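Local coordinates for protein glycerol dehydrogenase (Schizosaccharomyces pombe, PDB 1TA9) that probably catalyses the zinc-dependent, NAD-linked oxidation of glycerol to dihydroxyacetone, allowing fission yeast to assimilate glycerol, at residues 79-83 and 109-114; 96-102 and 151-157. All blocks are in the same frame, centred on the assembly; numbering follows the deposited sequence.

Contact 1: 79-83 and 109-114; sequences FTRSY and KIVDSL
Ser-113 OG is gripped from two directions. The backbone N of Tyr-83 donates to it over 3.1 Å in a nearly straight bond (171°), and a water 2.8 Å from Ser-113 OG links it to Thr-80 O, to which the water donates. With chi1 at 176°, OG stands opposite its own backbone N, which brings it within reach of the Tyr-83 N-H; serine suits the place, small enough to sit under the turn yet able to accept an N-H. Ser-82 turns its hydroxyl back on its own segment, OG donating to Phe-79 O at 2.6 Å, while its CB rests against Ser-113 CB. Ile-110 CD1 sits over one face of the Phe-79 ring, 3.8 Å from the centroid, a CH-pi contact. Farther on, Leu-114 CD2 presses on Tyr-83 CA (3.6 Å) and lies near the ring's edge. Replacing Phe-79 by an alanine would remove the ring, and is likely to leave a gap over Ile-110 CD1 and Phe-212 without its edge-to-face partner. The 79-83 turn, which follows strand 71-75, runs alongside the C-terminal half of helix 100-115, whose Ile-110 and Leu-114 also pack on strand 148-153 and Val-111 on strand 120-125.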
ATOM      1  N   PHE B  79      17.936  41.242  16.263  1.00 16.31           N
ATOM      2  CA  PHE B  79      17.888  42.695  16.382  1.00 16.84           C
ATOM      3  C   PHE B  79      19.259  43.293  16.693  1.00 17.53           C
ATOM      4  O   PHE B  79      19.476  44.481  16.470  1.00 17.83           O
ATOM      5  CB  PHE B  79      16.885  43.137  17.457  1.00 16.34           C
ATOM      6  CG  PHE B  79      15.439  42.933  17.073  1.00 15.99           C
ATOM      7  CD1 PHE B  79      15.063  42.787  15.740  1.00 15.72           C
ATOM      8  CD2 PHE B  79      14.448  42.924  18.050  1.00 15.82           C
ATOM      9  CE1 PHE B  79      13.717  42.636  15.386  1.00 15.57           C
ATOM     10  CE2 PHE B  79      13.104  42.775  17.707  1.00 15.55           C
ATOM     11  CZ  PHE B  79      12.738  42.632  16.368  1.00 15.45           C
ATOM     12  N   THR B  80      20.182  42.479  17.203  1.00 18.23           N
ATOM     13  CA  THR B  80      21.524  42.974  17.512  1.00 18.78           C
ATOM     14  C   THR B  80      22.363  43.033  16.242  1.00 19.04           C
ATOM     15  O   THR B  80      23.507  43.485  16.262  1.00 19.36           O
ATOM     16  CB  THR B  80      22.259  42.080  18.538  1.00 18.83           C
ATOM     17  OG1 THR B  80      22.474  40.777  17.980  1.00 19.10           O
ATOM     18  CG2 THR B  80      21.452  41.964  19.823  1.00 18.99           C
ATOM     19  N   ARG B  81      21.782  42.566  15.141  1.00 19.27           N
ATOM     20  CA  ARG B  81      22.438  42.566  13.836  1.00 19.45           C
ATOM     21  C   ARG B  81      21.597  43.392  12.859  1.00 19.37           C
ATOM     22  O   ARG B  81      21.650  43.177  11.651  1.00 19.43           O
ATOM     23  CB  ARG B  81      22.563  41.135  13.296  1.00 19.69           C
ATOM     24  CG  ARG B  81      23.457  40.210  14.106  1.00 19.98           C
ATOM     25  CD  ARG B  81      23.549  38.828  13.461  1.00 20.14           C
ATOM     26  NE  ARG B  81      22.353  38.020  13.685  1.00 19.91           N
ATOM     27  CZ  ARG B  81      22.061  37.426  14.838  1.00 20.09           C
ATOM     28  NH1 ARG B  81      22.879  37.551  15.877  1.00 19.78           N
ATOM     29  NH2 ARG B  81      20.958  36.699  14.954  1.00 19.97           N
ATOM     30  N   SER B  82      20.829  44.338  13.386  1.00 19.30           N
ATOM     31  CA  SER B  82      19.957  45.173  12.562  1.00 19.45           C
ATOM     32  C   SER B  82      20.613  45.890  11.383  1.00 19.70           C
ATOM     33  O   SER B  82      20.135  45.790  10.254  1.00 19.54           O
ATOM     34  CB  SER B  82      19.244  46.206  13.436  1.00 19.20           C
ATOM     35  OG  SER B  82      18.404  45.579  14.387  1.00 19.04           O
ATOM     36  N   TYR B  83      21.698  46.614  11.635  1.00 20.18           N
ATOM     37  CA  TYR B  83      22.361  47.360  10.568  1.00 20.49           C
ATOM     38  C   TYR B  83      22.700  46.513   9.348  1.00 20.48           C
ATOM     39  O   TYR B  83      22.526  46.945   8.212  1.00 20.40           O
ATOM     40  CB  TYR B  83      23.635  48.031  11.090  1.00 21.09           C
ATOM     41  CG  TYR B  83      24.270  48.938  10.063  1.00 21.56           C
ATOM     42  CD1 TYR B  83      25.365  48.516   9.312  1.00 22.01           C
ATOM     43  CD2 TYR B  83      23.746  50.205   9.811  1.00 21.80           C
ATOM     44  CE1 TYR B  83      25.922  49.332   8.329  1.00 22.06           C
ATOM     45  CE2 TYR B  83      24.293  51.030   8.833  1.00 22.19           C
ATOM     46  CZ  TYR B  83      25.380  50.586   8.096  1.00 22.32           C
ATOM     47  OH  TYR B  83      25.917  51.394   7.119  1.00 22.59           O
ATOM     48  N   LYS B 109      17.238  47.732  21.082  1.00 25.50           N
ATOM     49  CA  LYS B 109      18.286  46.878  20.542  1.00 25.38           C
ATOM     50  C   LYS B 109      18.499  47.245  19.075  1.00 25.12           C
ATOM     51  O   LYS B 109      19.629  47.293  18.589  1.00 25.00           O
ATOM     52  CB  LYS B 109      17.885  45.406  20.667  1.00 25.89           C
ATOM     53  CG  LYS B 109      17.630  44.960  22.101  1.00 26.41           C
ATOM     54  CD  LYS B 109      17.202  43.499  22.162  1.00 27.08           C
ATOM     55  CE  LYS B 109      16.818  43.088  23.575  1.00 27.45           C
ATOM     56  NZ  LYS B 109      17.952  43.214  24.530  1.00 27.82           N
ATOM     57  N   ILE B 110      17.401  47.509  18.373  1.00 24.73           N
ATOM     58  CA  ILE B 110      17.471  47.885  16.969  1.00 24.50           C
ATOM     59  C   ILE B 110      18.146  49.251  16.845  1.00 24.53           C
ATOM     60  O   ILE B 110      19.078  49.424  16.060  1.00 24.20           O
ATOM     61  CB  ILE B 110      16.055  47.940  16.346  1.00 24.28           C
ATOM     62  CG1 ILE B 110      15.445  46.530  16.342  1.00 24.10           C
ATOM     63  CG2 ILE B 110      16.119  48.508  14.932  1.00 24.15           C
ATOM     64  CD1 ILE B 110      14.004  46.480  15.882  1.00 23.84           C
ATOM     65  N   VAL B 111      17.682  50.213  17.639  1.00 24.69           N
ATOM     66  CA  VAL B 111      18.241  51.559  17.612  1.00 24.94           C
ATOM     67  C   VAL B 111      19.744  51.536  17.877  1.00 25.08           C
ATOM     68  O   VAL B 111      20.515  52.159  17.151  1.00 25.01           O
ATOM     69  CB  VAL B 111      17.557  52.468  18.661  1.00 25.00           C
ATOM     70  CG1 VAL B 111      18.184  53.860  18.644  1.00 24.96           C
ATOM     71  CG2 VAL B 111      16.066  52.558  18.370  1.00 24.97           C
ATOM     72  N   ASP B 112      20.155  50.811  18.912  1.00 25.31           N
ATOM     73  CA  ASP B 112      21.569  50.714  19.260  1.00 25.60           C
ATOM     74  C   ASP B 112      22.418  50.217  18.097  1.00 25.56           C
ATOM     75  O   ASP B 112      23.483  50.767  17.822  1.00 25.46           O
ATOM     76  CB  ASP B 112      21.763  49.785  20.463  1.00 25.96           C
ATOM     77  CG  ASP B 112      21.293  50.411  21.766  1.00 26.39           C
ATOM     78  OD1 ASP B 112      21.307  49.715  22.804  1.00 26.83           O
ATOM     79  OD2 ASP B 112      20.912  51.601  21.754  1.00 26.54           O
ATOM     80  N   SER B 113      21.945  49.175  17.416  1.00 25.37           N
ATOM     81  CA  SER B 113      22.671  48.606  16.285  1.00 25.28           C
ATOM     82  C   SER B 113      22.895  49.628  15.176  1.00 25.48           C
ATOM     83  O   SER B 113      24.004  49.765  14.661  1.00 25.53           O
ATOM     84  CB  SER B 113      21.909  47.403  15.719  1.00 25.02           C
ATOM     85  OG  SER B 113      22.553  46.893  14.565  1.00 24.45           O
ATOM     86  N   LEU B 114      21.837  50.342  14.809  1.00 25.59           N
ATOM     87  CA  LEU B 114      21.924  51.339  13.752  1.00 25.72           C
ATOM     88  C   LEU B 114      22.801  52.518  14.167  1.00 26.03           C
ATOM     89  O   LEU B 114      23.551  53.059  13.351  1.00 25.87           O
ATOM     90  CB  LEU B 114      20.518  51.821  13.379  1.00 25.53           C
ATOM     91  CG  LEU B 114      19.551  50.702  12.962  1.00 25.37           C
ATOM     92  CD1 LEU B 114      18.200  51.297  12.585  1.00 25.36           C
ATOM     93  CD2 LEU B 114      20.138  49.923  11.789  1.00 25.01           C
TER
HETATM   94  O   HOH W   1      24.825  45.347  14.748  1.00 26.12           O

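Contact 2: 96-102 and 151-157; sequences VLADQNV and GVGGGKT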
ATOM      1  N   VAL B  96      12.169  54.680  13.820  1.00 21.81           N
ATOM      2  CA  VAL B  96      11.802  53.458  14.518  1.00 22.07           C
ATOM      3  C   VAL B  96      10.523  53.760  15.286  1.00 22.43           C
ATOM      4  O   VAL B  96      10.498  54.632  16.158  1.00 22.56           O
ATOM      5  CB  VAL B  96      12.906  52.993  15.490  1.00 21.94           C
ATOM      6  CG1 VAL B  96      12.436  51.761  16.256  1.00 21.68           C
ATOM      7  CG2 VAL B  96      14.168  52.659  14.712  1.00 21.65           C
ATOM      8  N   LEU B  97       9.458  53.047  14.938  1.00 22.74           N
ATOM      9  CA  LEU B  97       8.154  53.236  15.562  1.00 23.23           C
ATOM     10  C   LEU B  97       7.730  52.031  16.392  1.00 23.68           C
ATOM     11  O   LEU B  97       7.725  50.904  15.901  1.00 23.51           O
ATOM     12  CB  LEU B  97       7.104  53.491  14.481  1.00 23.22           C
ATOM     13  CG  LEU B  97       5.653  53.647  14.940  1.00 23.31           C
ATOM     14  CD1 LEU B  97       5.511  54.932  15.754  1.00 23.54           C
ATOM     15  CD2 LEU B  97       4.738  53.675  13.729  1.00 23.28           C
ATOM     16  N   ALA B  98       7.363  52.278  17.647  1.00 24.16           N
ATOM     17  CA  ALA B  98       6.923  51.211  18.546  1.00 24.88           C
ATOM     18  C   ALA B  98       6.213  51.801  19.759  1.00 25.32           C
ATOM     19  O   ALA B  98       6.538  52.907  20.190  1.00 25.51           O
ATOM     20  CB  ALA B  98       8.122  50.384  19.000  1.00 24.95           C
ATOM     21  N   ASP B  99       5.237  51.078  20.305  1.00 25.68           N
ATOM     22  CA  ASP B  99       4.536  51.570  21.486  1.00 26.07           C
ATOM     23  C   ASP B  99       5.527  51.492  22.644  1.00 26.28           C
ATOM     24  O   ASP B  99       6.592  50.894  22.504  1.00 26.14           O
ATOM     25  CB  ASP B  99       3.269  50.740  21.765  1.00 26.12           C
ATOM     26  CG  ASP B  99       3.567  49.300  22.146  1.00 26.28           C
ATOM     27  OD1 ASP B  99       2.652  48.458  22.005  1.00 26.32           O
ATOM     28  OD2 ASP B  99       4.692  49.002  22.596  1.00 26.36           O
ATOM     29  N   GLN B 100       5.191  52.086  23.783  1.00 26.56           N
ATOM     30  CA  GLN B 100       6.108  52.089  24.915  1.00 26.98           C
ATOM     31  C   GLN B 100       6.523  50.699  25.380  1.00 26.93           C
ATOM     32  O   GLN B 100       7.680  50.478  25.738  1.00 26.82           O
ATOM     33  CB  GLN B 100       5.499  52.867  26.081  1.00 27.56           C
ATOM     34  CG  GLN B 100       6.518  53.301  27.117  1.00 28.51           C
ATOM     35  CD  GLN B 100       7.731  53.968  26.490  1.00 29.01           C
ATOM     36  OE1 GLN B 100       8.723  53.308  26.175  1.00 29.44           O
ATOM     37  NE2 GLN B 100       7.649  55.278  26.291  1.00 29.35           N
ATOM     38  N   ASN B 101       5.578  49.767  25.373  1.00 26.97           N
ATOM     39  CA  ASN B 101       5.847  48.401  25.800  1.00 27.03           C
ATOM     40  C   ASN B 101       6.978  47.779  24.980  1.00 26.75           C
ATOM     41  O   ASN B 101       7.910  47.193  25.534  1.00 26.76           O
ATOM     42  CB  ASN B 101       4.578  47.557  25.661  1.00 27.60           C
ATOM     43  CG  ASN B 101       4.726  46.173  26.260  1.00 28.19           C
ATOM     44  OD1 ASN B 101       3.852  45.317  26.098  1.00 28.82           O
ATOM     45  ND2 ASN B 101       5.827  45.945  26.964  1.00 28.27           N
ATOM     46  N   VAL B 102       6.898  47.912  23.659  1.00 26.37           N
ATOM     47  CA  VAL B 102       7.915  47.345  22.786  1.00 25.90           C
ATOM     48  C   VAL B 102       9.256  48.053  22.936  1.00 25.86           C
ATOM     49  O   VAL B 102      10.309  47.431  22.783  1.00 25.65           O
ATOM     50  CB  VAL B 102       7.464  47.377  21.312  1.00 25.86           C
ATOM     51  CG1 VAL B 102       8.568  46.849  20.417  1.00 25.63           C
ATOM     52  CG2 VAL B 102       6.211  46.527  21.144  1.00 25.62           C
ATOM     53  N   GLY B 151       8.794  49.629  11.684  1.00 19.31           N
ATOM     54  CA  GLY B 151       7.732  49.377  12.642  1.00 19.30           C
ATOM     55  C   GLY B 151       8.065  48.159  13.484  1.00 19.41           C
ATOM     56  O   GLY B 151       8.305  47.076  12.947  1.00 19.11           O
ATOM     57  N   VAL B 152       8.079  48.325  14.804  1.00 19.46           N
ATOM     58  CA  VAL B 152       8.403  47.225  15.704  1.00 19.79           C
ATOM     59  C   VAL B 152       7.262  46.947  16.681  1.00 20.07           C
ATOM     60  O   VAL B 152       6.906  47.810  17.481  1.00 19.97           O
ATOM     61  CB  VAL B 152       9.680  47.540  16.524  1.00 19.92           C
ATOM     62  CG1 VAL B 152      10.138  46.297  17.280  1.00 20.01           C
ATOM     63  CG2 VAL B 152      10.780  48.050  15.609  1.00 19.90           C
ATOM     64  N   GLY B 153       6.689  45.746  16.618  1.00 20.29           N
ATOM     65  CA  GLY B 153       5.605  45.408  17.523  1.00 20.86           C
ATOM     66  C   GLY B 153       4.474  44.591  16.925  1.00 21.41           C
ATOM     67  O   GLY B 153       4.700  43.706  16.100  1.00 21.62           O
ATOM     68  N   GLY B 154       3.249  44.892  17.347  1.00 21.91           N
ATOM     69  CA  GLY B 154       2.091  44.166  16.855  1.00 22.58           C
ATOM     70  C   GLY B 154       1.433  44.754  15.617  1.00 23.08           C
ATOM     71  O   GLY B 154       1.927  45.718  15.031  1.00 23.07           O
ATOM     72  N   GLY B 155       0.302  44.165  15.236  1.00 23.50           N
ATOM     73  CA  GLY B 155      -0.441  44.598  14.063  1.00 24.03           C
ATOM     74  C   GLY B 155      -0.674  46.087  13.897  1.00 24.49           C
ATOM     75  O   GLY B 155      -0.444  46.631  12.817  1.00 24.40           O
ATOM     76  N   LYS B 156      -1.142  46.749  14.950  1.00 24.99           N
ATOM     77  CA  LYS B 156      -1.395  48.183  14.882  1.00 25.53           C
ATOM     78  C   LYS B 156      -0.125  48.953  14.545  1.00 25.56           C
ATOM     79  O   LYS B 156      -0.141  49.856  13.709  1.00 25.62           O
ATOM     80  CB  LYS B 156      -1.969  48.694  16.207  1.00 25.96           C
ATOM     81  CG  LYS B 156      -3.417  48.290  16.465  1.00 26.85           C
ATOM     82  CD  LYS B 156      -3.949  48.955  17.728  1.00 27.40           C
ATOM     83  CE  LYS B 156      -5.403  48.598  17.978  1.00 27.96           C
ATOM     84  NZ  LYS B 156      -5.936  49.292  19.187  1.00 28.34           N
ATOM     85  N   THR B 157       0.977  48.595  15.192  1.00 25.48           N
ATOM     86  CA  THR B 157       2.238  49.275  14.930  1.00 25.55           C
ATOM     87  C   THR B 157       2.729  48.958  13.520  1.00 25.65           C
ATOM     88  O   THR B 157       3.212  49.841  12.807  1.00 25.51           O
ATOM     89  CB  THR B 157       3.322  48.855  15.943  1.00 25.44           C
ATOM     90  OG1 THR B 157       2.880  49.172  17.267  1.00 25.58           O
ATOM     91  CG2 THR B 157       4.628  49.587  15.666  1.00 25.29           C
TER
HETATM   92  O   HOH W   2       2.798  46.656  19.745  1.00 22.50           O
HETATM   93  O   HOH W   3       4.759  48.505  19.105  1.00 25.93           O
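Gly-151 pairs with Leu-97 as a parallel bridge, its CA passing 3.6 Å from Leu-97 O in a CA-H...O contact. The same carbonyl takes the backbone N of Val-152 at 2.8 Å, almost straight at both ends. Val-152 carries the apolar contact: CG1, set opposite the backbone N (chi1 -170°), meets Val-102 CG1 at 3.6 Å, while CG2 touches Val-96 CG1 (4.1 Å); a branched residue can serve strand and helix at once. Its carbonyl O lies 3.2 Å from Ala-98 CB, where a small side chain fits. At Gly-153 the backbone angles (141°, -142°) would jam a CB against the preceding carbonyl, and it would also crowd Val-102 CG2, 3.8 Å from Gly-153 CA; glycine suits both demands. Gly-154, the N-cap of helix 155-167, donates its N-H to a water that in turn donates to Asp-99 OD1, whereas Asp-99 OD2 caps the other helix by accepting Val-102 N at 2.7 Å. Thr-157 closes the walk with CG2 against Leu-97 O (3.4 Å) and OG1 on a second water, which also joins Val-152 O and Asp-99 N. Two parallel strands, each turning into a helix, meet here at the C-terminal end of the sheet, where the nucleotide sits in a Rossmann-like domain; Asp-99 and the glycine-rich turn after strand 148-153, with Gly-155, Lys-156 and Thr-157 starting the helix, probably bind NAD.

How the contacts relate
Both contacts draw on helix 100-115: contact 2 holds its N-terminal turn and contact 1 its later turns. Contact 2 is buried between two inner strands of the parallel sheet, at their C-terminal end, which probably binds the cofactor, while contact 1 lies farther from the chain centre, with Thr-80 and Lys-109 exposed. Their chemistry follows suit. In contact 2, strand pairing, glycines and small apolar side chains pack the interior, while waters bridge polar atoms of the two helix starts; contact 1 has one water, beside a serine hydroxyl that accepts an N-H, and an aromatic face. The two meet directly where Ile-110 CD1 packs on Val-152 CG2 at 3.6 Å, joining the outer helical layer to the sheet.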